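PDB 3ZLC: ER-derived vesicles protein ERV41 from Saccharomyces cerevisiae, which is a constituent of COPII-coated vesicles from the endoplasmic reticulum, is required for efficient transport of some secretory proteins to the Golgi and facilitates retrograde transport. Local coordinates for residues R40-D45 / N126-E131. Residues are numbered along the deposited sequence; the frame is centred on the assembly and turned at random.
Sequences RDQTMD and NRVSGE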
ATOM      1  N   ARG A  40     -10.669   7.998   2.799  1.00 21.02           N
ATOM      2  CA  ARG A  40     -11.784   8.860   2.449  1.00 27.37           C
ATOM      3  C   ARG A  40     -12.285   8.493   1.072  1.00 33.25           C
ATOM      4  O   ARG A  40     -11.551   7.893   0.283  1.00 26.06           O
ATOM      5  CB  ARG A  40     -11.419  10.338   2.551  1.00 42.26           C
ATOM      6  CG  ARG A  40     -10.239  10.760   1.719  1.00 50.18           C
ATOM      7  CD  ARG A  40     -10.412  12.215   1.327  1.00 66.13           C
ATOM      8  NE  ARG A  40      -9.348  12.689   0.446  1.00 78.02           N
ATOM      9  CZ  ARG A  40      -9.217  13.948   0.040  1.00 83.49           C
ATOM     10  NH1 ARG A  40     -10.084  14.870   0.438  1.00 80.96           N
ATOM     11  NH2 ARG A  40      -8.216  14.284  -0.763  1.00 85.23           N
ATOM     12  N   ASP A  41     -13.543   8.817   0.790  1.00 26.76           N
ATOM     13  CA  ASP A  41     -14.084   8.535  -0.536  1.00 28.54           C
ATOM     14  C   ASP A  41     -15.095   9.586  -0.962  1.00 39.30           C
ATOM     15  O   ASP A  41     -15.323  10.566  -0.246  1.00 39.48           O
ATOM     16  CB  ASP A  41     -14.639   7.096  -0.636  1.00 32.78           C
ATOM     17  CG  ASP A  41     -15.806   6.827   0.316  1.00 40.39           C
ATOM     18  OD1 ASP A  41     -16.689   7.694   0.468  1.00 44.23           O
ATOM     19  OD2 ASP A  41     -15.848   5.723   0.899  1.00 42.65           O
ATOM     20  N   GLN A  42     -15.692   9.386  -2.131  1.00 47.97           N
ATOM     21  CA  GLN A  42     -16.672  10.331  -2.649  1.00 56.75           C
ATOM     22  C   GLN A  42     -17.787  10.597  -1.642  1.00 58.23           C
ATOM     23  O   GLN A  42     -18.236  11.730  -1.483  1.00 65.33           O
ATOM     24  CB  GLN A  42     -17.270   9.796  -3.946  1.00 61.01           C
ATOM     25  CG  GLN A  42     -16.272   9.075  -4.814  1.00 61.82           C
ATOM     26  CD  GLN A  42     -16.520   9.302  -6.285  1.00 72.60           C
ATOM     27  OE1 GLN A  42     -15.731   9.958  -6.965  1.00 77.50           O
ATOM     28  NE2 GLN A  42     -17.617   8.756  -6.791  1.00 75.87           N
ATOM     29  N   THR A  43     -18.201   9.547  -0.943  1.00 58.05           N
ATOM     30  CA  THR A  43     -19.345   9.623  -0.043  1.00 61.58           C
ATOM     31  C   THR A  43     -19.000  10.236   1.313  1.00 65.87           C
ATOM     32  O   THR A  43     -19.835  10.904   1.923  1.00 71.49           O
ATOM     33  CB  THR A  43     -19.969   8.227   0.183  1.00 61.31           C
ATOM     34  OG1 THR A  43     -19.081   7.419   0.965  1.00 51.40           O
ATOM     35  CG2 THR A  43     -20.240   7.531  -1.151  1.00 64.52           C
ATOM     36  N   MET A  44     -17.781  10.011   1.793  1.00 65.39           N
ATOM     37  CA  MET A  44     -17.447  10.433   3.152  1.00 72.62           C
ATOM     38  C   MET A  44     -16.177  11.266   3.329  1.00 74.92           C
ATOM     39  O   MET A  44     -15.247  11.223   2.516  1.00 75.74           O
ATOM     40  CB  MET A  44     -17.425   9.236   4.121  1.00 73.01           C
ATOM     41  CG  MET A  44     -16.751   7.984   3.589  1.00 73.23           C
ATOM     42  SD  MET A  44     -16.040   6.959   4.891  1.00 66.11           S
ATOM     43  CE  MET A  44     -14.317   7.407   4.706  1.00 60.45           C
ATOM     44  N   ASP A  45     -16.173  12.028   4.419  1.00 69.62           N
ATOM     45  CA  ASP A  45     -15.003  12.748   4.886  1.00 68.73           C
ATOM     46  C   ASP A  45     -14.007  11.735   5.444  1.00 60.08           C
ATOM     47  O   ASP A  45     -14.347  10.564   5.627  1.00 60.22           O
ATOM     48  CB  ASP A  45     -15.422  13.723   5.985  1.00 77.69           C
ATOM     49  CG  ASP A  45     -14.528  14.944   6.055  1.00 83.12           C
ATOM     50  OD1 ASP A  45     -14.284  15.563   4.993  1.00 81.93           O
ATOM     51  OD2 ASP A  45     -14.068  15.275   7.169  1.00 85.85           O
ATOM     52  N   ASN A 126     -16.139   1.443   0.943  1.00 19.35           N
ATOM     53  CA  ASN A 126     -17.164   1.497  -0.089  1.00 20.53           C
ATOM     54  C   ASN A 126     -16.459   1.312  -1.416  1.00 22.08           C
ATOM     55  O   ASN A 126     -15.347   1.827  -1.597  1.00 24.69           O
ATOM     56  CB  ASN A 126     -17.902   2.838  -0.056  1.00 26.82           C
ATOM     57  CG  ASN A 126     -18.682   3.042   1.225  1.00 37.95           C
ATOM     58  OD1 ASN A 126     -19.376   2.139   1.691  1.00 42.93           O
ATOM     59  ND2 ASN A 126     -18.569   4.235   1.805  1.00 38.89           N
ATOM     60  N   ARG A 127     -17.077   0.569  -2.334  1.00 24.47           N
ATOM     61  CA  ARG A 127     -16.468   0.312  -3.640  1.00 24.19           C
ATOM     62  C   ARG A 127     -16.762   1.498  -4.559  1.00 24.54           C
ATOM     63  O   ARG A 127     -17.533   1.390  -5.530  1.00 24.26           O
ATOM     64  CB  ARG A 127     -16.993  -1.009  -4.234  1.00 27.01           C
ATOM     65  CG  ARG A 127     -16.169  -1.558  -5.413  1.00 20.83           C
ATOM     66  CD  ARG A 127     -16.768  -2.848  -6.027  1.00 23.17           C
ATOM     67  NE  ARG A 127     -16.066  -3.171  -7.274  1.00 23.40           N
ATOM     68  CZ  ARG A 127     -15.019  -3.988  -7.364  1.00 23.22           C
ATOM     69  NH1 ARG A 127     -14.549  -4.607  -6.276  1.00 17.61           N
ATOM     70  NH2 ARG A 127     -14.440  -4.188  -8.541  1.00 18.70           N
ATOM     71  N   VAL A 128     -16.174   2.642  -4.216  1.00 26.33           N
ATOM     72  CA  VAL A 128     -16.286   3.866  -5.013  1.00 19.87           C
ATOM     73  C   VAL A 128     -14.904   4.514  -5.053  1.00 20.71           C
ATOM     74  O   VAL A 128     -13.998   4.092  -4.337  1.00 17.47           O
ATOM     75  CB  VAL A 128     -17.309   4.876  -4.413  1.00 32.44           C
ATOM     76  CG1 VAL A 128     -18.725   4.326  -4.468  1.00 38.76           C
ATOM     77  CG2 VAL A 128     -16.928   5.241  -2.982  1.00 27.80           C
ATOM     78  N   SER A 129     -14.733   5.532  -5.890  1.00 26.08           N
ATOM     79  CA  SER A 129     -13.459   6.245  -5.938  1.00 23.86           C
ATOM     80  C   SER A 129     -13.070   6.750  -4.536  1.00 18.12           C
ATOM     81  O   SER A 129     -13.846   7.426  -3.869  1.00 19.30           O
ATOM     82  CB  SER A 129     -13.544   7.419  -6.915  1.00 28.85           C
ATOM     83  OG  SER A 129     -12.306   8.103  -6.961  1.00 31.47           O
ATOM     84  N   GLY A 130     -11.876   6.402  -4.077  1.00 19.07           N
ATOM     85  CA  GLY A 130     -11.457   6.835  -2.753  1.00 17.57           C
ATOM     86  C   GLY A 130      -9.955   6.814  -2.619  1.00 23.43           C
ATOM     87  O   GLY A 130      -9.238   6.649  -3.610  1.00 15.26           O
ATOM     88  N   GLU A 131      -9.468   6.960  -1.389  1.00 18.33           N
ATOM     89  CA  GLU A 131      -8.029   7.045  -1.181  1.00 20.25           C
ATOM     90  C   GLU A 131      -7.668   6.570   0.232  1.00 19.15           C
ATOM     91  O   GLU A 131      -8.363   6.886   1.194  1.00 22.08           O
ATOM     92  CB  GLU A 131      -7.587   8.496  -1.446  1.00 26.45           C
ATOM     93  CG  GLU A 131      -6.238   8.909  -0.898  1.00 42.64           C
ATOM     94  CD  GLU A 131      -5.961  10.382  -1.158  1.00 48.55           C
ATOM     95  OE1 GLU A 131      -6.821  11.059  -1.762  1.00 54.51           O
ATOM     96  OE2 GLU A 131      -4.886  10.867  -0.766  1.00 46.76           O
TER
HETATM   97  O   HOH W   1     -13.846   3.937  -0.782  1.00 30.74           O
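D41 and G130 bring their CA atoms within 3.8 Å, close for an antiparallel non-hydrogen-bonded pair, and G130 has no side chain there. The D41 carboxylate divides its oxygens between N126 and its own turn. ND2 of N126 donates to OD2 at 3.2 Å from the syn side, 23° out of the carboxylate plane. A water also donates to OD2 and to N126 O, forming a second link. OD1 turns back and accepts from M44 N at 2.9 Å, which makes an Asx motif. A chi1 of 62° tucks CG of D41 over its own backbone, where OD1 can meet the turn and V128 CG2 lies alongside. S129 O accepts from Q42 N at 3.2 Å. Q42 CG also meets S129 O, at 3.1 Å, and Q42 OE1 meets S129 CB at 3.4 Å. R40 and E131 form an antiparallel hydrogen-bonded pair through two backbone bonds. Their side chains run side by side. E131 OE1 lies at the guanidinium edge in a long salt bridge, 3.7 Å from R40 NH2, the two planes 60° apart. E131 OE2 is hydrogen-bonded by Q133 NE2. This surface contact in the lumenal domain ends the pairing of strands 35-41 and 130-136, and strand 233-240 pairs antiparallel with the latter.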